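Local coordinates for copper homeostasis operon regulatory protein (Thermus thermophilus, PDB 3AAI) that probably represses transcription by binding operator DNA in a copper-responsive manner, at residues 18-23 with 53-58; 25-30 with 49-54; 10-15 with 60-65. All coordinates share one frame; numbering follows the deposited sequence.

Contact 1: residues 18-23 with 53-58; sequences RRLLSA and GALDRV
R19 and V58, one on each helix, meet through carbon: CB of R19 lies 3.5 Å from CG2 of V58, the methyl beside its own backbone N. The apolar contacts continue inward with L20, whose CD2 reaches both CG2 of V58 and, at 3.8 Å, CD2 of L55, the two leucines crossing at about a right angle. In L20 and L55 alike CG lies anti to the carbonyl carbon (chi1 -68° in L20), which swings methyls across the gap although neither side chain starts out facing it. A23 CB fills in beside them, 4.1 Å from CD2 of L55, and faces CB of A54 at 4.5 Å. Like charges make the second kind of contact. The R19 chain bends at chi3 and carries NH2 to 3.3 Å from NE of R57, near the plane of that guanidinium; both are donors, so no hydrogen bond links them, and the planes stand 41° apart. Alanine at R19 would keep CB against V58 but lack the chain beyond it, and would probably leave R57 without the guanidinium beside it and CG2 of V58 less covered. L20 and L55 also pack on L31 and V51 of the second subunit. Nearly antiparallel helices (168°) with an apolar seam of leucine, valine and alanine continuing into a partner chain are characteristic of the four-helix bundle of a CsoR-type dimer.

Contact 2: residues 25-30 with 49-54; sequences GHLEGI and KAVEGA
Helix segments 25-30 and 49-54 run nearly antiparallel, at 164° with axes 10.0 Å apart, and come nearest in backbone at H26 and V51, whose CA atoms are 6.7 Å apart. V51 is central to the contact. Its CG2 sits over one face of the H26 imidazole, 3.6 Å from the ring centroid and 16° off the normal, a CH-pi contact made a little toward the rim. The same methyl meets CD1 of I30 at 3.7 Å, so it touches the ring face and, at about a right angle to it, the isoleucine tip, while the other methyl, CG1, meets CD1 of L27 more loosely at 4.2 Å. H26 has CG anti to the backbone N (chi1 -164°), a rotation that turns the ring's face to V51 and brings CE1 to 3.7 Å from CB of A50. The polar end of the ring is engaged further along the partner helix, where NE2 is hydrogen-bonded to OE1 of Q47; this bond and the methyl on its face together probably limit rotation of the imidazole. I30 also touches Q47 and L48, carrying the packing onward along helix 41-69. Thus the contact joins helices 10-34 and 41-69 within one chain, and the second subunit adds to its surroundings: L55 of that chain packs on L27, and its L20 on I30.

Contact 3: residues 10-15 with 60-65; sequences PKVREE and EMVLRA
Near the start of helix 10-34, the antiparallel pairing with helix 41-69 that belongs to the CsoR-type bundle is centred on V12, set against M61, V62 and A65. The segments lie at 174° with axes 10.3 Å apart. V12 straddles its partners with two methyls. CG1, anti to the backbone N (chi1 -179°), approaches CG of M61 at 3.9 Å and CG2 of V62 at 4.1 Å, whereas CG2 reaches across to CB of A65, 3.9 Å away. M61, modelled as selenomethionine, slides past V12 in the opposite direction; the placement of its selenium and methyl against E15 is doubtful in the model. Around the contact, L8 of the preceding loop touches V62, which also packs on L45 of the second subunit. E60 forms a salt bridge to K92 of a third subunit and a long one to R64. Across the two segments no hydrogen bond or salt bridge forms, so what joins them is the apolar contact of V12 with M61, V62 and A65, with the charged groups of E60 and R64 engaged away from the seam.

Overall arrangement
All three contacts lie along one antiparallel hairpin, helix 10-34 against helix 41-69, and follow one another from contact 3 through contact 1 to contact 2. Contact 1 is the middle one, centred about 5 Å from the centre of the chain; its centre is about 11 Å from that of contact 3 and about 8 Å from that of contact 2, with which it shares G53 and A54. Contacts 2 and 3 lie on opposite sides of the chain's centre, their centres about 19 Å apart and their nearest atoms about 7 Å apart. Each also touches the second subunit, consistent with the four-helix bundle of the dimer, and contact 3 meets a third subunit as well.

Contact 1: residues 18-23 with 53-58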
loop_
_atom_site.group_PDB
_atom_site.type_symbol
_atom_site.label_atom_id
_atom_site.label_comp_id
_atom_site.label_asym_id
_atom_site.label_seq_id
_atom_site.Cartn_x
_atom_site.Cartn_y
_atom_site.Cartn_z
ATOM N N ARG A 18 7.510 10.194 21.150
ATOM C CA ARG A 18 8.847 10.588 20.763
ATOM C C ARG A 18 9.048 10.372 19.271
ATOM O O ARG A 18 9.569 11.242 18.577
ATOM C CB ARG A 18 9.875 9.796 21.574
ATOM C CG ARG A 18 9.722 10.031 23.077
ATOM C CD ARG A 18 10.909 9.529 23.882
ATOM N NE ARG A 18 12.150 10.202 23.504
ATOM C CZ ARG A 18 13.277 10.144 24.207
ATOM N NH1 ARG A 18 14.359 10.784 23.783
ATOM N NH2 ARG A 18 13.320 9.456 25.340
ATOM N N ARG A 19 8.602 9.228 18.766
ATOM C CA ARG A 19 8.761 8.943 17.350
ATOM C C ARG A 19 7.899 9.853 16.486
ATOM O O ARG A 19 8.314 10.280 15.408
ATOM C CB ARG A 19 8.425 7.478 17.065
ATOM C CG ARG A 19 9.133 6.509 18.002
ATOM C CD ARG A 19 9.177 5.107 17.428
ATOM N NE ARG A 19 10.011 5.073 16.235
ATOM C CZ ARG A 19 10.335 3.967 15.574
ATOM N NH1 ARG A 19 9.894 2.786 15.988
ATOM N NH2 ARG A 19 11.106 4.049 14.496
ATOM N N LEU A 20 6.706 10.178 16.966
ATOM C CA LEU A 20 5.825 11.024 16.187
ATOM C C LEU A 20 6.234 12.485 16.238
ATOM O O LEU A 20 5.910 13.257 15.338
ATOM C CB LEU A 20 4.381 10.842 16.653
ATOM C CG LEU A 20 3.805 9.459 16.334
ATOM C CD1 LEU A 20 2.389 9.375 16.866
ATOM C CD2 LEU A 20 3.828 9.228 14.824
ATOM N N LEU A 21 6.941 12.864 17.298
ATOM C CA LEU A 21 7.410 14.239 17.431
ATOM C C LEU A 21 8.468 14.475 16.342
ATOM O O LEU A 21 8.474 15.513 15.692
ATOM C CB LEU A 21 8.007 14.470 18.824
ATOM C CG LEU A 21 8.411 15.917 19.132
ATOM C CD1 LEU A 21 7.206 16.827 18.939
ATOM C CD2 LEU A 21 8.936 16.026 20.563
ATOM N N SER A 22 9.336 13.493 16.128
ATOM C CA SER A 22 10.355 13.610 15.090
ATOM C C SER A 22 9.681 13.586 13.724
ATOM O O SER A 22 10.022 14.368 12.838
ATOM C CB SER A 22 11.362 12.463 15.186
ATOM O OG SER A 22 12.074 12.520 16.406
ATOM N N ALA A 23 8.718 12.686 13.556
ATOM C CA ALA A 23 7.998 12.587 12.292
ATOM C C ALA A 23 7.405 13.954 11.961
ATOM O O ALA A 23 7.493 14.421 10.824
ATOM C CB ALA A 23 6.897 11.537 12.396
ATOM N N GLY A 53 7.175 6.166 6.158
ATOM C CA GLY A 53 7.830 5.019 6.769
ATOM C C GLY A 53 7.924 5.143 8.284
ATOM O O GLY A 53 7.740 4.166 9.012
ATOM N N ALA A 54 8.215 6.345 8.770
ATOM C CA ALA A 54 8.317 6.562 10.205
ATOM C C ALA A 54 6.948 6.347 10.866
ATOM O O ALA A 54 6.859 5.809 11.968
ATOM C CB ALA A 54 8.836 7.972 10.486
ATOM N N LEU A 55 5.888 6.770 10.186
ATOM C CA LEU A 55 4.532 6.614 10.702
ATOM C C LEU A 55 4.199 5.129 10.764
ATOM O O LEU A 55 3.649 4.649 11.756
ATOM C CB LEU A 55 3.529 7.351 9.804
ATOM C CG LEU A 55 3.713 8.871 9.712
ATOM C CD1 LEU A 55 2.705 9.445 8.731
ATOM C CD2 LEU A 55 3.541 9.512 11.084
ATOM N N ASP A 56 4.553 4.406 9.705
ATOM C CA ASP A 56 4.334 2.963 9.623
ATOM C C ASP A 56 5.009 2.230 10.781
ATOM O O ASP A 56 4.424 1.319 11.369
ATOM C CB ASP A 56 4.889 2.420 8.307
ATOM C CG ASP A 56 3.893 2.505 7.173
ATOM O OD1 ASP A 56 4.320 2.418 6.002
ATOM O OD2 ASP A 56 2.683 2.644 7.453
ATOM N N ARG A 57 6.242 2.617 11.100
ATOM C CA ARG A 57 6.971 1.983 12.198
ATOM C C ARG A 57 6.282 2.206 13.545
ATOM O O ARG A 57 6.330 1.346 14.427
ATOM C CB ARG A 57 8.418 2.491 12.255
ATOM C CG ARG A 57 9.276 1.983 11.098
ATOM C CD ARG A 57 10.760 2.224 11.342
ATOM N NE ARG A 57 11.135 3.631 11.215
ATOM C CZ ARG A 57 11.204 4.287 10.060
ATOM N NH1 ARG A 57 11.557 5.567 10.047
ATOM N NH2 ARG A 57 10.927 3.667 8.920
ATOM N N VAL A 58 5.653 3.364 13.712
ATOM C CA VAL A 58 4.941 3.634 14.952
ATOM C C VAL A 58 3.671 2.775 14.971
ATOM O O VAL A 58 3.339 2.170 15.985
ATOM C CB VAL A 58 4.562 5.121 15.074
ATOM C CG1 VAL A 58 3.678 5.332 16.310
ATOM C CG2 VAL A 58 5.832 5.967 15.196
#

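Contact 2: residues 25-30 with 49-54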
loop_
_atom_site.group_PDB
_atom_site.type_symbol
_atom_site.label_atom_id
_atom_site.label_comp_id
_atom_site.label_asym_id
_atom_site.label_seq_id
_atom_site.Cartn_x
_atom_site.Cartn_y
_atom_site.Cartn_z
ATOM N N GLY A 25 8.450 16.855 13.038
ATOM C CA GLY A 25 9.548 17.752 12.702
ATOM C C GLY A 25 9.965 17.531 11.250
ATOM O O GLY A 25 10.260 18.477 10.524
ATOM N N HIS A 26 9.989 16.270 10.827
ATOM C CA HIS A 26 10.347 15.912 9.452
ATOM C C HIS A 26 9.294 16.493 8.505
ATOM O O HIS A 26 9.614 17.047 7.449
ATOM C CB HIS A 26 10.385 14.385 9.311
ATOM C CG HIS A 26 11.097 13.897 8.086
ATOM N ND1 HIS A 26 11.484 12.583 7.929
ATOM C CD2 HIS A 26 11.488 14.541 6.960
ATOM C CE1 HIS A 26 12.083 12.439 6.759
ATOM N NE2 HIS A 26 12.099 13.612 6.153
ATOM N N LEU A 27 8.031 16.379 8.901
ATOM C CA LEU A 27 6.932 16.883 8.090
ATOM C C LEU A 27 7.068 18.384 7.837
ATOM O O LEU A 27 6.795 18.861 6.732
ATOM C CB LEU A 27 5.594 16.574 8.778
ATOM C CG LEU A 27 4.338 16.547 7.906
ATOM C CD1 LEU A 27 4.600 15.717 6.650
ATOM C CD2 LEU A 27 3.170 15.947 8.712
ATOM N N GLU A 28 7.495 19.134 8.850
ATOM C CA GLU A 28 7.674 20.575 8.684
ATOM C C GLU A 28 8.799 20.867 7.696
ATOM O O GLU A 28 8.813 21.915 7.044
ATOM C CB GLU A 28 7.993 21.246 10.021
ATOM C CG GLU A 28 6.898 21.109 11.042
ATOM C CD GLU A 28 7.124 21.993 12.248
ATOM O OE1 GLU A 28 7.230 23.225 12.063
ATOM O OE2 GLU A 28 7.194 21.454 13.374
ATOM N N GLY A 29 9.754 19.947 7.602
ATOM C CA GLY A 29 10.845 20.127 6.661
ATOM C C GLY A 29 10.319 20.049 5.237
ATOM O O GLY A 29 10.784 20.765 4.354
ATOM N N ILE A 30 9.343 19.176 5.008
ATOM C CA ILE A 30 8.776 19.036 3.671
ATOM C C ILE A 30 7.991 20.308 3.356
ATOM O O ILE A 30 7.959 20.783 2.213
ATOM C CB ILE A 30 7.855 17.801 3.583
ATOM C CG1 ILE A 30 8.652 16.545 3.964
ATOM C CG2 ILE A 30 7.291 17.669 2.165
ATOM C CD1 ILE A 30 7.882 15.246 3.823
ATOM N N LYS A 49 7.891 9.738 1.445
ATOM C CA LYS A 49 7.934 8.302 1.656
ATOM C C LYS A 49 8.670 7.980 2.945
ATOM O O LYS A 49 8.358 6.994 3.618
ATOM C CB LYS A 49 8.601 7.597 0.469
ATOM C CG LYS A 49 7.762 7.612 -0.801
ATOM C CD LYS A 49 6.411 6.936 -0.578
ATOM C CE LYS A 49 5.444 7.205 -1.723
ATOM N NZ LYS A 49 5.934 6.666 -3.022
ATOM N N ALA A 50 9.651 8.815 3.284
ATOM C CA ALA A 50 10.431 8.631 4.500
ATOM C C ALA A 50 9.528 8.889 5.710
ATOM O O ALA A 50 9.542 8.129 6.677
ATOM C CB ALA A 50 11.643 9.595 4.507
ATOM N N VAL A 51 8.750 9.964 5.655
ATOM C CA VAL A 51 7.834 10.286 6.740
ATOM C C VAL A 51 6.779 9.187 6.847
ATOM O O VAL A 51 6.412 8.775 7.951
ATOM C CB VAL A 51 7.147 11.650 6.514
ATOM C CG1 VAL A 51 6.056 11.881 7.564
ATOM C CG2 VAL A 51 8.187 12.764 6.607
ATOM N N GLU A 52 6.302 8.707 5.703
ATOM C CA GLU A 52 5.303 7.643 5.701
ATOM C C GLU A 52 5.882 6.407 6.375
ATOM O O GLU A 52 5.177 5.693 7.089
ATOM C CB GLU A 52 4.872 7.300 4.270
ATOM C CG GLU A 52 4.258 8.474 3.525
ATOM C CD GLU A 52 3.682 8.091 2.173
ATOM O OE1 GLU A 52 4.389 7.437 1.376
ATOM O OE2 GLU A 52 2.519 8.457 1.907
ATOM N N GLY A 53 7.175 6.166 6.158
ATOM C CA GLY A 53 7.830 5.019 6.769
ATOM C C GLY A 53 7.924 5.143 8.284
ATOM O O GLY A 53 7.740 4.166 9.012
ATOM N N ALA A 54 8.215 6.345 8.770
ATOM C CA ALA A 54 8.317 6.562 10.205
ATOM C C ALA A 54 6.948 6.347 10.866
ATOM O O ALA A 54 6.859 5.809 11.968
ATOM C CB ALA A 54 8.836 7.972 10.486
#

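Contact 3: residues 10-15 with 60-65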
loop_
_atom_site.group_PDB
_atom_site.type_symbol
_atom_site.label_atom_id
_atom_site.label_comp_id
_atom_site.label_asym_id
_atom_site.label_seq_id
_atom_site.Cartn_x
_atom_site.Cartn_y
_atom_site.Cartn_z
ATOM N N PRO A 10 1.557 2.334 28.666
ATOM C CA PRO A 10 2.159 3.644 28.936
ATOM C C PRO A 10 3.534 3.834 28.280
ATOM O O PRO A 10 3.855 4.920 27.792
ATOM C CB PRO A 10 2.236 3.673 30.459
ATOM C CG PRO A 10 1.006 2.904 30.857
ATOM C CD PRO A 10 1.048 1.726 29.910
ATOM N N LYS A 11 4.342 2.777 28.275
ATOM C CA LYS A 11 5.672 2.841 27.677
ATOM C C LYS A 11 5.576 2.958 26.156
ATOM O O LYS A 11 6.447 3.551 25.508
ATOM C CB LYS A 11 6.477 1.606 28.062
ATOM N N VAL A 12 4.518 2.388 25.588
ATOM C CA VAL A 12 4.319 2.446 24.146
ATOM C C VAL A 12 3.857 3.850 23.779
ATOM O O VAL A 12 4.318 4.421 22.793
ATOM C CB VAL A 12 3.273 1.402 23.668
ATOM C CG1 VAL A 12 3.104 1.478 22.149
ATOM C CG2 VAL A 12 3.724 -0.001 24.069
ATOM N N ARG A 13 2.952 4.411 24.576
ATOM C CA ARG A 13 2.474 5.766 24.313
ATOM C C ARG A 13 3.666 6.716 24.296
ATOM O O ARG A 13 3.765 7.590 23.430
ATOM C CB ARG A 13 1.491 6.234 25.390
ATOM C CG ARG A 13 0.119 5.593 25.335
ATOM C CD ARG A 13 -0.841 6.280 26.303
ATOM N NE ARG A 13 -0.411 6.166 27.695
ATOM C CZ ARG A 13 -0.061 7.193 28.462
ATOM N NH1 ARG A 13 0.314 6.986 29.717
ATOM N NH2 ARG A 13 -0.084 8.429 27.979
ATOM N N GLU A 14 4.565 6.534 25.262
ATOM C CA GLU A 14 5.755 7.369 25.387
ATOM C C GLU A 14 6.667 7.258 24.178
ATOM O O GLU A 14 7.087 8.270 23.620
ATOM C CB GLU A 14 6.540 6.999 26.651
ATOM C CG GLU A 14 5.805 7.295 27.950
ATOM C CD GLU A 14 6.664 7.041 29.177
ATOM O OE1 GLU A 14 6.156 7.227 30.304
ATOM O OE2 GLU A 14 7.845 6.660 29.013
ATOM N N GLU A 15 6.978 6.030 23.776
ATOM C CA GLU A 15 7.845 5.820 22.621
ATOM C C GLU A 15 7.163 6.364 21.366
ATOM O O GLU A 15 7.815 6.959 20.504
ATOM C CB GLU A 15 8.157 4.327 22.456
ATOM C CG GLU A 15 9.112 3.990 21.318
ATOM C CD GLU A 15 10.442 4.721 21.411
ATOM O OE1 GLU A 15 10.762 5.244 22.497
ATOM O OE2 GLU A 15 11.171 4.762 20.400
ATOM N N GLU A 60 3.269 0.057 13.559
ATOM C CA GLU A 60 3.746 -1.307 13.741
ATOM C C GLU A 60 3.951 -1.609 15.217
ATOM O O GLU A 60 3.546 -2.660 15.711
ATOM C CB GLU A 60 5.068 -1.499 13.000
ATOM C CG GLU A 60 5.533 -2.940 12.931
ATOM C CD GLU A 60 6.847 -3.096 12.191
ATOM O OE1 GLU A 60 7.037 -2.399 11.174
ATOM O OE2 GLU A 60 7.678 -3.924 12.620
HETATM N N MSE A 61 4.602 -0.684 15.912
HETATM C CA MSE A 61 4.866 -0.844 17.335
HETATM C C MSE A 61 3.571 -0.942 18.131
HETATM O O MSE A 61 3.420 -1.814 18.984
HETATM C CB MSE A 61 5.686 0.336 17.839
HETATM C CG MSE A 61 5.610 0.550 19.337
HETATM SE SE MSE A 61 6.639 2.083 19.835
HETATM C CE MSE A 61 8.292 1.158 20.208
ATOM N N VAL A 62 2.645 -0.030 17.855
ATOM C CA VAL A 62 1.362 -0.016 18.543
ATOM C C VAL A 62 0.580 -1.298 18.248
ATOM O O VAL A 62 0.002 -1.890 19.156
ATOM C CB VAL A 62 0.535 1.230 18.140
ATOM C CG1 VAL A 62 -0.849 1.190 18.794
ATOM C CG2 VAL A 62 1.277 2.494 18.576
ATOM N N LEU A 63 0.571 -1.737 16.991
ATOM C CA LEU A 63 -0.140 -2.965 16.642
ATOM C C LEU A 63 0.433 -4.150 17.421
ATOM O O LEU A 63 -0.307 -4.904 18.057
ATOM C CB LEU A 63 -0.034 -3.249 15.139
ATOM C CG LEU A 63 -0.587 -4.606 14.682
ATOM C CD1 LEU A 63 -2.070 -4.702 15.019
ATOM C CD2 LEU A 63 -0.372 -4.773 13.184
ATOM N N ARG A 64 1.754 -4.302 17.367
ATOM C CA ARG A 64 2.452 -5.388 18.052
ATOM C C ARG A 64 2.056 -5.493 19.530
ATOM O O ARG A 64 1.667 -6.564 19.996
ATOM C CB ARG A 64 3.970 -5.188 17.917
ATOM C CG ARG A 64 4.822 -6.357 18.390
ATOM C CD ARG A 64 6.309 -6.053 18.234
ATOM N NE ARG A 64 6.727 -5.986 16.835
ATOM C CZ ARG A 64 7.100 -7.040 16.115
ATOM N NH1 ARG A 64 7.117 -8.252 16.661
ATOM N NH2 ARG A 64 7.447 -6.889 14.845
ATOM N N ALA A 65 2.146 -4.385 20.263
ATOM C CA ALA A 65 1.788 -4.384 21.677
ATOM C C ALA A 65 0.330 -4.805 21.835
ATOM O O ALA A 65 -0.010 -5.606 22.709
ATOM C CB ALA A 65 2.007 -2.996 22.278
#